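Local structure of beta-ketoacyl synthase (Burkholderia phymatum, 4EWG) at residues E260-G265 and S405-R410; A298-N303 and I387-V392; H50-A55 and T214-P219; D231-G236 and T307-G312; V9-G14 and R253-H258. The protein probably catalyses the decarboxylative condensation of an acyl chain with malonyl-acyl carrier protein, as other 3-oxoacyl-[acyl-carrier-protein] synthases do. All coordinates share one frame; numbering follows the deposited sequence.

Contact 1. Residues E260-G265 and S405-R410; sequences EIVGFG and SLIFRR
Val262 and Gly263 both turn their backbone N-H toward Ile407 O, forming a classic beta bulge in an otherwise regular antiparallel pairing. The Val262 N to Ile407 O bond is the stronger, at 2.9 Å, whereas that from Gly263 N is weak. On one flank of the bulge Arg409 N donates to Glu260 O across 2.7 Å, meeting the carbonyl almost head-on. On the other, Gly263 and Ile407 and then Gly265 and Ser405 form hydrogen-bonded pairs, and Phe264 CA adds a CA-H...O contact to Ser405 O.

Apolar contacts follow the same register. Ile261 CG1 lies in the plane of the Phe408 ring, at its edge, 3.9 Å from CE1, and the two side chains run alongside each other. Phe264 CD1 meets Leu406 CD2 at 3.5 Å. The bulge turns Val262 out of the alternation: CG1 stands beside the backbone N (chi1 -72°), which leaves CG2 between N and the carbonyl carbon, where it presses on Ile407 CG2 at a tight 3.4 Å.

Among charged groups, Glu260 and Arg409 extend in parallel without their charged atoms touching; Glu260 OE1 instead forms a salt bridge with Arg7.

In the central mixed sheet of the thiolase-like fold, strand 8-16 flanks 259-268 and strand 391-398 flanks 402-409. Helix 170-183 covers Ile261 and Phe264, helix 344-358 packs on Phe408, and helix 278-291 lies against Ile407 and Ser405.

Contact 2. Residues A298-N303 and I387-V392; sequences AIAYVN and IDAEYV
Ala298 meets Tyr391 where strands 299-303 and 391-398 begin to run together as parallel neighbours in the central mixed sheet of the thiolase-like fold. Its CB approaches Tyr391 CD1, and its carbonyl oxygen lies 3.7 Å from Tyr391 CB. That same oxygen accepts a hydrogen bond from a water at 2.8 Å. The water in turn accepts from Glu390 N at 2.9 Å, and so bridges the two backbones just before the direct pairing starts.

Ile299 crosses Tyr391 at about a right angle. Its CG1 stands beside the backbone N (chi1 -55°), and a further bend at chi2 brings CD1 to 3.8 Å from Tyr391 CB; on the same residue, the carbonyl oxygen is held by Arg327.

Ala300 supplies the direct backbone link, with its N 2.9 Å from Tyr391 O and the donor lying nearly on the line of the carbonyl bond. Here the packing is also closest: Ala300 CB and Ala389 CB are 3.4 Å apart, tighter than usual for two carbons, and Ile387 CG2 adds a looser contact to the same methyl.

At Tyr301 the CB faces Val392 CG1 at 4.3 Å, on a face of the sheet where helix 344-358 and Tyr361 also cover Val392. The Tyr301 ring meets that of Tyr361 with the planes about 50° apart. Its hydroxyl is hydrogen-bonded to Ser331 OG and also accepts from Asn303 ND2, 3.0 Å from Tyr301 OH and close to the Asn303 amide plane, with an N-H...O angle of 161°.

Contact 3. Residues H50-A55 and T214-P219; sequences HTRLAA and TRNDEP
Asn216 OD1 accepts the backbone N-H of Arg52 at 2.8 Å, the shortest polar bond between the two segments. The bond is straight at the hydrogen (166°), yet Arg52 N stands well above the plane of the Asn216 carbonyl, off the lone-pair directions. The other end of the amide is differently engaged: Asn216 ND2 donates to His50 O at 2.9 Å, with the oxygen in the amide plane and the donor in the plane of the His50 carbonyl. One flat group thus spans the backbone from His50 to Arg52, and its two bonds fix its rotation. Asn216 CG stands beside its own backbone N (chi1 -68°), and Arg52 CB rests 3.6 Å from that carbon.

Thr51 lies between the two anchored residues. Its OG1 accepts from Leu53 N at 3.1 Å, an ST turn, and is hydrogen-bonded to Ser213 O as well. Arg52 bends at chi2, folding its guanidinium back so that NH1 reaches Thr51 O as well as Leu49 O.

Leu53 points toward the other segment and packs against the turn: CD1 sits 3.6 Å from Arg215 O, and CD2 reaches Pro219 CB at 4.0 Å. Arg215 grips Glu218 side-on through NE and NH2, both on OE1 and from the same face of the carboxylate, a salt bridge between the first and last residues of the turn.

The arrangement is a type I turn, Arg215 to Glu218, whose asparagine side chain docks on the backbone leading into strand 53-54, joining the small 38-39/53-54 sheet to the long loop before strand 238-246.

Contact 4. Residues D231-G236 and T307-G312; sequences DGLVVG and TSTDRG
Leu233 and Thr309 lie side by side and point the same way, Leu233 CD2 touching Thr309 CG2 at 3.9 Å. Thr309 is the N-cap of helix 310-324: its OG1 accepts a weak capping bond from Gly312 N, while CG2 is left to meet the leucine. Thr307, two residues earlier, closes the His-Gly-Thr sequence characteristic of ketosynthases.

Leu233 takes an unusual pose, with CG between its backbone N and carbonyl carbon (chi1 62°). Its CB, placed by the backbone, lies 3.2 Å from Thr307 O, and helix 200-207 covers the leucine through Phe206.

Ser308 comes from the other flank. Its CB points at the 231-236 segment and lies 3.4 Å from Gly232 O. The hydroxyl has its main partner outside the contact, in the backbone N-H of Arg224. Ser308 has a left-handed backbone (phi 81°), and its carbonyl oxygen accepts a weak, strongly bent bond from Gly232 N. Gly232 itself adopts backbone angles at which a CB would jam against the preceding carbonyl oxygen, and its CA comes within 4.3 Å of Thr309 CA.

Arg230 reaches the carbonyl oxygens of Thr309 and Asp310, so the loop also holds the first turn of the helix. Farther along, a water joins the two backbones, accepting from Val234 N at 3.0 Å and donating to Thr307 O at 2.9 Å.

Contact 5. Residues V9-G14 and R253-H258; sequences VITGMG and RGATIH
Met13 lays its terminal methyl over a face of the His258 imidazole, a CH-pi contact with CE 4.2 Å from the ring centroid and 17° off the normal. The methionine chain turns at its last torsion (chi3 -61°), which carries CE above the ring while SD stays oblique to it. The setting is the central sheet of the thiolase-like fold, where strand 8-16 receives the connection from helix 247-252 to the neighbouring strand 259-268.

The ring is fixed from several directions. Gly12 N lies in its plane, at the edge, 3.8 Å from His258 CD2. NE2 is hydrogen-bonded to Asp91, which also holds Met13 N, and ND1 to Lys357. A carboxylate at NE2 and an amine at ND1 are consistent with a neutral ring protonated on NE2. The backbone is secured by His258 N, 2.9 Å from Ile10 O and almost in line with the carbonyl bond.

Earlier in the connection the contact is apolar: Ile257 CG2 packs on Val9 CB at 3.7 Å, and Ala255 CB meets Thr11 CG2 at 3.9 Å.

Helix 247-252 ends in a Schellman motif with Gly254 as its C-prime residue. The guanidinium of Arg253, which lies near His249, a calcium-binding residue without its metal in this chain, has one face over Ala255 CB, 3.6 Å from the guanidinium plane. Glu245 takes both Arg253 NE and Thr11 OG1, and Thr11 OG1 lies at the edge of the guanidinium, in its plane, 3.7 Å from Arg253 NH2.

From the N terminus, strand 8-16 opens the loop that contact 5 closes at 253-258. Contact 3 is nested within that loop, between 50-55 and 214-219. Contact 4 opens near contact 3, touching it through Ala55 with Val235 and Thr214 with Asp231, but closes only at 307-312, so it crosses contact 5 and both later contacts. Contact 1 opens just after contact 5 closes and ends near the C terminus, enclosing contact 2. Contacts 5, 1 and 2 join successive parts of the central sheet; contacts 3 and 4, across the chain's centre from contact 5, tie the loop before strand 238-246 to the small sheet and to the start of helix 310-324.

Contact 1. Residues E260-G265 and S405-R410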
# COMPACT_ATOMS: atom_id res chain seq x y z
N GLU A 260 -0.53 9.90 23.22
CA GLU A 260 -1.59 8.96 22.89
C GLU A 260 -2.20 9.43 21.58
O GLU A 260 -2.36 10.63 21.37
CB GLU A 260 -2.67 8.91 23.99
CG GLU A 260 -3.90 8.10 23.62
CD GLU A 260 -4.90 7.93 24.76
OE1 GLU A 260 -4.85 8.70 25.75
OE2 GLU A 260 -5.73 7.02 24.66
N ILE A 261 -2.54 8.49 20.71
CA ILE A 261 -3.21 8.82 19.46
C ILE A 261 -4.66 8.71 19.74
O ILE A 261 -5.12 7.63 20.20
CB ILE A 261 -2.89 7.83 18.33
CG1 ILE A 261 -1.39 7.70 18.14
CG2 ILE A 261 -3.58 8.27 17.03
CD1 ILE A 261 -1.05 6.62 17.11
N VAL A 262 -5.40 9.79 19.49
CA VAL A 262 -6.82 9.82 19.86
C VAL A 262 -7.77 9.96 18.67
O VAL A 262 -8.95 9.63 18.80
CB VAL A 262 -7.14 10.90 20.93
CG1 VAL A 262 -6.57 10.47 22.31
CG2 VAL A 262 -6.61 12.27 20.54
N GLY A 263 -7.28 10.39 17.51
CA GLY A 263 -8.10 10.42 16.32
C GLY A 263 -7.36 10.32 15.02
O GLY A 263 -6.21 10.76 14.88
N PHE A 264 -8.03 9.72 14.04
CA PHE A 264 -7.49 9.64 12.71
C PHE A 264 -8.61 9.81 11.72
O PHE A 264 -9.60 9.12 11.80
CB PHE A 264 -6.81 8.29 12.51
CG PHE A 264 -6.37 8.03 11.10
CD1 PHE A 264 -5.50 8.89 10.46
CD2 PHE A 264 -6.79 6.88 10.43
CE1 PHE A 264 -5.07 8.64 9.17
CE2 PHE A 264 -6.34 6.62 9.14
CZ PHE A 264 -5.50 7.51 8.51
N GLY A 265 -8.45 10.75 10.80
CA GLY A 265 -9.43 10.97 9.73
C GLY A 265 -8.73 10.80 8.38
O GLY A 265 -7.59 11.24 8.21
N SER A 405 -5.57 13.33 8.68
CA SER A 405 -5.52 14.20 9.85
C SER A 405 -5.31 13.31 11.08
O SER A 405 -6.07 12.37 11.31
CB SER A 405 -6.83 14.97 9.97
OG SER A 405 -6.81 15.84 11.06
N LEU A 406 -4.28 13.61 11.85
CA LEU A 406 -3.95 12.85 13.06
C LEU A 406 -4.08 13.74 14.24
O LEU A 406 -3.56 14.86 14.22
CB LEU A 406 -2.52 12.34 12.98
CG LEU A 406 -2.30 11.19 12.00
CD1 LEU A 406 -0.80 11.08 11.64
CD2 LEU A 406 -2.88 9.89 12.57
N ILE A 407 -4.72 13.23 15.30
CA ILE A 407 -4.78 13.93 16.56
C ILE A 407 -4.02 13.16 17.68
O ILE A 407 -4.33 11.99 17.98
CB ILE A 407 -6.24 14.19 17.02
CG1 ILE A 407 -6.98 15.04 15.97
CG2 ILE A 407 -6.25 14.91 18.37
CD1 ILE A 407 -8.47 15.23 16.20
N PHE A 408 -3.07 13.87 18.32
CA PHE A 408 -2.30 13.34 19.42
C PHE A 408 -2.69 14.03 20.75
O PHE A 408 -2.84 15.27 20.81
CB PHE A 408 -0.80 13.54 19.17
CG PHE A 408 -0.33 12.93 17.90
CD1 PHE A 408 -0.38 11.56 17.72
CD2 PHE A 408 0.14 13.72 16.86
CE1 PHE A 408 0.03 10.98 16.53
CE2 PHE A 408 0.56 13.15 15.67
CZ PHE A 408 0.50 11.77 15.50
N ARG A 409 -2.84 13.24 21.79
CA ARG A 409 -3.17 13.76 23.10
C ARG A 409 -1.90 13.89 23.94
O ARG A 409 -1.03 13.01 23.94
CB ARG A 409 -4.19 12.87 23.80
CG ARG A 409 -4.31 13.21 25.26
CD ARG A 409 -5.44 12.53 25.99
NE ARG A 409 -5.72 13.36 27.14
CZ ARG A 409 -6.78 13.22 27.92
NH1 ARG A 409 -7.65 12.24 27.72
NH2 ARG A 409 -6.95 14.06 28.92
N ARG A 410 -1.79 15.01 24.65
CA ARG A 410 -0.66 15.24 25.57
C ARG A 410 -0.65 14.16 26.61
O ARG A 410 -1.68 13.72 27.05
CB ARG A 410 -0.81 16.62 26.25
CG ARG A 410 0.40 17.09 27.05
CD ARG A 410 1.54 17.55 26.17
NE ARG A 410 2.63 18.16 26.94
CZ ARG A 410 2.73 19.46 27.27
NH1 ARG A 410 1.80 20.36 26.92
NH2 ARG A 410 3.77 19.87 27.98

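Contact 2. Residues A298-N303 and I387-V392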
# COMPACT_ATOMS: atom_id res chain seq x y z
N ALA A 298 -10.69 22.07 21.14
CA ALA A 298 -9.69 21.33 21.91
C ALA A 298 -8.29 21.40 21.30
O ALA A 298 -7.32 21.15 22.00
CB ALA A 298 -10.10 19.89 22.07
N ILE A 299 -8.17 21.72 20.02
CA ILE A 299 -6.87 21.62 19.33
C ILE A 299 -6.08 22.91 19.55
O ILE A 299 -6.52 23.99 19.13
CB ILE A 299 -7.07 21.34 17.82
CG1 ILE A 299 -7.94 20.09 17.64
CG2 ILE A 299 -5.74 21.16 17.08
CD1 ILE A 299 -7.31 18.84 18.28
N ALA A 300 -4.92 22.80 20.19
CA ALA A 300 -4.09 23.97 20.48
C ALA A 300 -3.14 24.34 19.31
O ALA A 300 -2.66 25.48 19.24
CB ALA A 300 -3.31 23.76 21.74
N TYR A 301 -2.87 23.41 18.40
CA TYR A 301 -1.90 23.65 17.31
C TYR A 301 -2.13 22.69 16.16
O TYR A 301 -2.50 21.54 16.36
CB TYR A 301 -0.45 23.54 17.83
CG TYR A 301 0.63 23.45 16.76
CD1 TYR A 301 1.19 24.58 16.22
CD2 TYR A 301 1.12 22.21 16.32
CE1 TYR A 301 2.19 24.51 15.24
CE2 TYR A 301 2.11 22.12 15.34
CZ TYR A 301 2.64 23.28 14.81
OH TYR A 301 3.65 23.23 13.85
N VAL A 302 -1.92 23.19 14.96
CA VAL A 302 -1.91 22.38 13.78
C VAL A 302 -0.52 22.39 13.18
O VAL A 302 0.03 23.46 12.91
CB VAL A 302 -2.92 22.93 12.77
CG1 VAL A 302 -2.80 22.21 11.43
CG2 VAL A 302 -4.31 22.84 13.35
N ASN A 303 0.03 21.19 12.94
CA ASN A 303 1.21 21.04 12.07
C ASN A 303 0.73 20.89 10.64
O ASN A 303 0.26 19.83 10.24
CB ASN A 303 2.10 19.85 12.49
CG ASN A 303 3.47 19.85 11.81
OD1 ASN A 303 3.75 19.00 10.93
ND2 ASN A 303 4.34 20.79 12.20
N ILE A 387 3.43 27.14 23.60
CA ILE A 387 2.03 26.76 23.78
C ILE A 387 2.00 25.54 24.65
O ILE A 387 2.88 24.68 24.56
CB ILE A 387 1.32 26.40 22.46
CG1 ILE A 387 1.39 27.55 21.45
CG2 ILE A 387 -0.14 26.03 22.73
CD1 ILE A 387 0.84 27.18 20.07
N ASP A 388 0.99 25.45 25.49
CA ASP A 388 0.84 24.32 26.36
C ASP A 388 -0.38 23.57 25.90
O ASP A 388 -1.48 23.87 26.33
CB ASP A 388 0.68 24.80 27.81
CG ASP A 388 0.57 23.65 28.80
OD1 ASP A 388 0.67 22.48 28.42
OD2 ASP A 388 0.39 23.93 29.98
N ALA A 389 -0.18 22.58 25.05
CA ALA A 389 -1.28 21.94 24.37
C ALA A 389 -1.72 20.68 25.10
O ALA A 389 -0.92 19.96 25.63
CB ALA A 389 -0.90 21.63 22.91
N GLU A 390 -3.01 20.46 25.14
CA GLU A 390 -3.58 19.20 25.57
C GLU A 390 -3.80 18.31 24.35
O GLU A 390 -3.67 17.08 24.44
CB GLU A 390 -4.87 19.44 26.30
CG GLU A 390 -5.43 18.22 26.98
CD GLU A 390 -4.55 17.69 28.09
OE1 GLU A 390 -3.80 18.48 28.74
OE2 GLU A 390 -4.61 16.44 28.29
N TYR A 391 -4.11 18.92 23.20
CA TYR A 391 -4.17 18.20 21.95
C TYR A 391 -3.52 18.95 20.80
O TYR A 391 -3.67 20.19 20.67
CB TYR A 391 -5.60 17.88 21.54
CG TYR A 391 -6.41 17.11 22.58
CD1 TYR A 391 -7.07 17.79 23.62
CD2 TYR A 391 -6.56 15.72 22.49
CE1 TYR A 391 -7.83 17.08 24.55
CE2 TYR A 391 -7.30 15.01 23.43
CZ TYR A 391 -7.94 15.68 24.45
OH TYR A 391 -8.67 14.95 25.37
N VAL A 392 -2.85 18.18 19.92
CA VAL A 392 -2.35 18.70 18.68
C VAL A 392 -2.83 17.88 17.49
O VAL A 392 -3.20 16.71 17.63
CB VAL A 392 -0.83 18.80 18.71
CG1 VAL A 392 -0.43 19.76 19.85
CG2 VAL A 392 -0.22 17.43 18.88
O HOH W 1 -5.10 21.80 23.66

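Contact 3. Residues H50-A55 and T214-P219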
# COMPACT_ATOMS: atom_id res chain seq x y z
N HIS A 50 13.86 21.88 -14.16
CA HIS A 50 14.00 23.30 -13.96
C HIS A 50 14.62 23.58 -12.64
O HIS A 50 15.52 24.41 -12.53
CB HIS A 50 12.64 23.97 -14.07
CG HIS A 50 12.03 23.85 -15.45
ND1 HIS A 50 10.88 23.18 -15.69
CD2 HIS A 50 12.49 24.29 -16.67
CE1 HIS A 50 10.60 23.23 -17.00
NE2 HIS A 50 11.59 23.89 -17.61
N THR A 51 14.18 22.88 -11.60
CA THR A 51 14.76 23.12 -10.28
C THR A 51 16.17 22.55 -10.17
O THR A 51 16.47 21.54 -10.76
CB THR A 51 13.89 22.59 -9.12
OG1 THR A 51 14.37 23.13 -7.89
CG2 THR A 51 13.93 21.09 -9.04
N ARG A 52 17.00 23.23 -9.39
CA ARG A 52 18.27 22.70 -8.92
C ARG A 52 18.34 22.71 -7.38
O ARG A 52 19.42 22.85 -6.80
CB ARG A 52 19.42 23.53 -9.52
CG ARG A 52 19.57 23.37 -11.02
CD ARG A 52 20.05 21.97 -11.35
NE ARG A 52 20.20 21.76 -12.79
CZ ARG A 52 19.24 21.34 -13.60
NH1 ARG A 52 18.02 21.10 -13.14
NH2 ARG A 52 19.49 21.18 -14.88
N LEU A 53 17.19 22.56 -6.73
CA LEU A 53 17.14 22.58 -5.25
C LEU A 53 16.67 21.25 -4.66
O LEU A 53 15.81 20.59 -5.24
CB LEU A 53 16.17 23.67 -4.78
CG LEU A 53 16.43 25.09 -5.32
CD1 LEU A 53 15.25 26.01 -5.01
CD2 LEU A 53 17.72 25.59 -4.70
N ALA A 54 17.24 20.88 -3.51
CA ALA A 54 16.79 19.73 -2.73
C ALA A 54 17.22 19.93 -1.30
O ALA A 54 18.06 20.81 -1.03
CB ALA A 54 17.39 18.43 -3.25
N ALA A 55 16.66 19.11 -0.40
CA ALA A 55 17.08 19.05 1.02
C ALA A 55 17.59 17.63 1.35
O ALA A 55 16.88 16.84 2.01
CB ALA A 55 15.91 19.41 1.93
N THR A 214 12.08 27.23 -8.20
CA THR A 214 13.18 27.35 -9.11
C THR A 214 14.12 28.51 -8.72
O THR A 214 14.89 29.01 -9.55
CB THR A 214 12.68 27.56 -10.54
OG1 THR A 214 11.87 28.70 -10.55
CG2 THR A 214 11.87 26.37 -11.05
N ARG A 215 14.10 28.93 -7.46
CA ARG A 215 15.06 29.93 -7.00
C ARG A 215 16.40 29.27 -6.79
O ARG A 215 16.87 29.12 -5.68
CB ARG A 215 14.55 30.63 -5.76
CG ARG A 215 13.44 31.59 -6.12
CD ARG A 215 12.80 32.19 -4.89
NE ARG A 215 13.66 33.21 -4.27
CZ ARG A 215 13.29 34.00 -3.25
NH1 ARG A 215 12.08 33.88 -2.72
NH2 ARG A 215 14.14 34.89 -2.77
N ASN A 216 17.04 28.91 -7.90
CA ASN A 216 18.17 27.99 -7.87
C ASN A 216 19.43 28.58 -7.22
O ASN A 216 20.31 27.84 -6.75
CB ASN A 216 18.43 27.43 -9.27
CG ASN A 216 17.30 26.49 -9.74
OD1 ASN A 216 16.53 25.97 -8.92
ND2 ASN A 216 17.25 26.22 -11.01
N ASP A 217 19.48 29.90 -7.14
CA ASP A 217 20.56 30.60 -6.49
C ASP A 217 20.32 30.99 -5.04
O ASP A 217 21.22 31.53 -4.41
CB ASP A 217 20.88 31.85 -7.30
CG ASP A 217 21.67 31.52 -8.54
OD1 ASP A 217 21.87 30.31 -8.85
OD2 ASP A 217 22.11 32.47 -9.22
N GLU A 218 19.15 30.73 -4.51
CA GLU A 218 18.83 31.16 -3.15
C GLU A 218 18.20 30.04 -2.32
O GLU A 218 17.08 30.17 -1.87
CB GLU A 218 17.89 32.36 -3.21
CG GLU A 218 18.52 33.57 -3.89
CD GLU A 218 17.57 34.75 -3.95
OE1 GLU A 218 16.50 34.61 -4.58
OE2 GLU A 218 17.90 35.82 -3.37
N PRO A 219 18.95 28.95 -2.09
CA PRO A 219 18.42 27.79 -1.35
C PRO A 219 18.03 28.11 0.07
O PRO A 219 17.14 27.49 0.60
CB PRO A 219 19.61 26.80 -1.36
CG PRO A 219 20.81 27.63 -1.60
CD PRO A 219 20.35 28.73 -2.51

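Contact 4. Residues D231-G236 and T307-G312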
# COMPACT_ATOMS: atom_id res chain seq x y z
N ASP A 231 7.37 30.21 -4.44
CA ASP A 231 7.27 29.77 -5.83
C ASP A 231 7.39 28.25 -5.97
O ASP A 231 7.92 27.77 -6.92
CB ASP A 231 8.37 30.43 -6.67
CG ASP A 231 9.75 29.79 -6.44
OD1 ASP A 231 10.13 29.56 -5.26
OD2 ASP A 231 10.42 29.49 -7.43
N GLY A 232 6.91 27.50 -4.99
CA GLY A 232 6.93 26.05 -5.07
C GLY A 232 7.65 25.36 -3.94
O GLY A 232 8.20 26.00 -3.05
N LEU A 233 7.63 24.02 -3.99
CA LEU A 233 8.20 23.18 -2.95
C LEU A 233 9.65 22.85 -3.21
O LEU A 233 10.17 23.13 -4.28
CB LEU A 233 7.40 21.88 -2.82
CG LEU A 233 7.30 20.88 -3.99
CD1 LEU A 233 8.55 20.00 -4.15
CD2 LEU A 233 6.05 20.02 -3.81
N VAL A 234 10.29 22.26 -2.21
CA VAL A 234 11.59 21.66 -2.38
C VAL A 234 11.51 20.24 -1.83
O VAL A 234 11.06 20.02 -0.71
CB VAL A 234 12.70 22.48 -1.67
CG1 VAL A 234 14.04 21.77 -1.74
CG2 VAL A 234 12.75 23.91 -2.24
N VAL A 235 11.96 19.30 -2.64
CA VAL A 235 11.95 17.89 -2.31
C VAL A 235 13.09 17.51 -1.36
O VAL A 235 14.23 17.89 -1.57
CB VAL A 235 12.05 17.07 -3.60
CG1 VAL A 235 12.35 15.63 -3.31
CG2 VAL A 235 10.73 17.24 -4.35
N GLY A 236 12.74 16.77 -0.32
CA GLY A 236 13.69 16.23 0.63
C GLY A 236 13.64 14.72 0.70
O GLY A 236 13.14 14.05 -0.23
N THR A 307 3.36 22.70 2.01
CA THR A 307 4.33 22.33 0.96
C THR A 307 4.99 23.52 0.26
O THR A 307 6.04 23.36 -0.33
CB THR A 307 3.65 21.53 -0.15
OG1 THR A 307 2.64 22.34 -0.76
CG2 THR A 307 3.01 20.28 0.37
N SER A 308 4.34 24.69 0.32
CA SER A 308 4.81 25.92 -0.34
C SER A 308 4.45 25.96 -1.80
O SER A 308 5.01 26.76 -2.52
CB SER A 308 6.33 26.15 -0.18
OG SER A 308 6.70 27.48 -0.57
N THR A 309 3.53 25.11 -2.24
CA THR A 309 2.99 25.26 -3.59
C THR A 309 1.95 26.37 -3.60
O THR A 309 1.46 26.81 -2.54
CB THR A 309 2.36 23.97 -4.15
OG1 THR A 309 1.22 23.61 -3.37
CG2 THR A 309 3.38 22.84 -4.16
N ASP A 310 1.62 26.84 -4.79
CA ASP A 310 0.66 27.91 -4.91
C ASP A 310 -0.73 27.47 -4.39
O ASP A 310 -1.20 27.95 -3.36
CB ASP A 310 0.60 28.39 -6.34
CG ASP A 310 -0.05 29.71 -6.46
OD1 ASP A 310 0.59 30.71 -6.04
OD2 ASP A 310 -1.19 29.77 -6.96
N ARG A 311 -1.34 26.51 -5.07
CA ARG A 311 -2.69 26.05 -4.70
C ARG A 311 -2.76 25.28 -3.37
O ARG A 311 -3.78 25.31 -2.68
CB ARG A 311 -3.25 25.13 -5.76
CG ARG A 311 -3.46 25.75 -7.12
CD ARG A 311 -3.89 24.66 -8.09
NE ARG A 311 -4.39 25.18 -9.35
CZ ARG A 311 -5.58 25.75 -9.53
NH1 ARG A 311 -6.42 25.87 -8.50
NH2 ARG A 311 -5.94 26.19 -10.75
N GLY A 312 -1.69 24.53 -3.06
CA GLY A 312 -1.67 23.67 -1.87
C GLY A 312 -1.82 24.48 -0.61
O GLY A 312 -2.66 24.19 0.22
O HOH W 2 8.66 22.29 0.29

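Contact 5. Residues V9-G14 and R253-H258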
# COMPACT_ATOMS: atom_id res chain seq x y z
N VAL A 9 -0.95 4.21 22.36
CA VAL A 9 0.05 5.18 22.74
C VAL A 9 1.33 4.95 21.93
O VAL A 9 1.54 3.91 21.34
CB VAL A 9 0.39 5.13 24.27
CG1 VAL A 9 -0.82 5.49 25.11
CG2 VAL A 9 0.98 3.76 24.68
N ILE A 10 2.16 5.96 21.93
CA ILE A 10 3.40 5.95 21.19
C ILE A 10 4.53 5.86 22.19
O ILE A 10 4.74 6.77 22.96
CB ILE A 10 3.57 7.26 20.39
CG1 ILE A 10 2.54 7.32 19.27
CG2 ILE A 10 4.97 7.37 19.81
CD1 ILE A 10 2.21 8.72 18.85
N THR A 11 5.27 4.76 22.15
CA THR A 11 6.33 4.50 23.16
C THR A 11 7.74 4.53 22.56
O THR A 11 8.72 4.39 23.28
CB THR A 11 6.10 3.14 23.81
OG1 THR A 11 5.94 2.18 22.76
CG2 THR A 11 4.81 3.15 24.60
N GLY A 12 7.83 4.72 21.24
CA GLY A 12 9.12 4.86 20.54
C GLY A 12 9.02 5.82 19.36
O GLY A 12 8.04 5.78 18.61
N MET A 13 10.02 6.71 19.21
CA MET A 13 10.10 7.62 18.05
C MET A 13 11.54 7.73 17.61
O MET A 13 12.46 7.81 18.44
CB MET A 13 9.60 9.04 18.40
CG MET A 13 8.32 9.07 19.19
SD MET A 13 7.54 10.70 19.34
CE MET A 13 8.83 11.61 20.19
N GLY A 14 11.75 7.75 16.30
CA GLY A 14 13.06 7.90 15.73
C GLY A 14 13.01 8.08 14.22
O GLY A 14 12.01 7.77 13.57
N ARG A 253 4.49 -2.91 31.20
CA ARG A 253 5.95 -3.03 31.17
C ARG A 253 6.67 -1.73 31.61
O ARG A 253 7.87 -1.63 31.50
CB ARG A 253 6.44 -3.49 29.77
CG ARG A 253 6.44 -2.41 28.70
CD ARG A 253 6.69 -2.99 27.30
NE ARG A 253 6.65 -1.92 26.31
CZ ARG A 253 7.70 -1.19 25.93
NH1 ARG A 253 8.92 -1.44 26.41
NH2 ARG A 253 7.55 -0.21 25.04
N GLY A 254 5.92 -0.75 32.09
CA GLY A 254 6.46 0.51 32.54
C GLY A 254 7.07 1.40 31.47
O GLY A 254 8.03 2.11 31.72
N ALA A 255 6.50 1.38 30.28
CA ALA A 255 7.08 2.11 29.17
C ALA A 255 6.95 3.61 29.40
O ALA A 255 5.97 4.05 29.97
CB ALA A 255 6.35 1.74 27.88
N THR A 256 7.94 4.37 28.94
CA THR A 256 7.83 5.81 28.85
C THR A 256 6.89 6.14 27.67
O THR A 256 7.16 5.74 26.56
CB THR A 256 9.18 6.45 28.58
OG1 THR A 256 10.03 6.26 29.70
CG2 THR A 256 9.01 7.93 28.34
N ILE A 257 5.79 6.84 27.94
CA ILE A 257 4.75 7.08 26.93
C ILE A 257 4.87 8.50 26.39
O ILE A 257 4.73 9.44 27.18
CB ILE A 257 3.35 6.91 27.55
CG1 ILE A 257 3.12 5.44 27.97
CG2 ILE A 257 2.30 7.39 26.57
CD1 ILE A 257 1.93 5.24 28.88
N HIS A 258 5.11 8.65 25.07
CA HIS A 258 5.37 9.97 24.46
C HIS A 258 4.11 10.74 24.20
O HIS A 258 4.09 11.95 24.30
CB HIS A 258 6.15 9.82 23.15
CG HIS A 258 7.57 9.32 23.33
ND1 HIS A 258 8.51 10.01 24.02
CD2 HIS A 258 8.19 8.16 22.88
CE1 HIS A 258 9.65 9.32 24.04
NE2 HIS A 258 9.46 8.18 23.34
O HOH W 3 9.91 5.29 25.31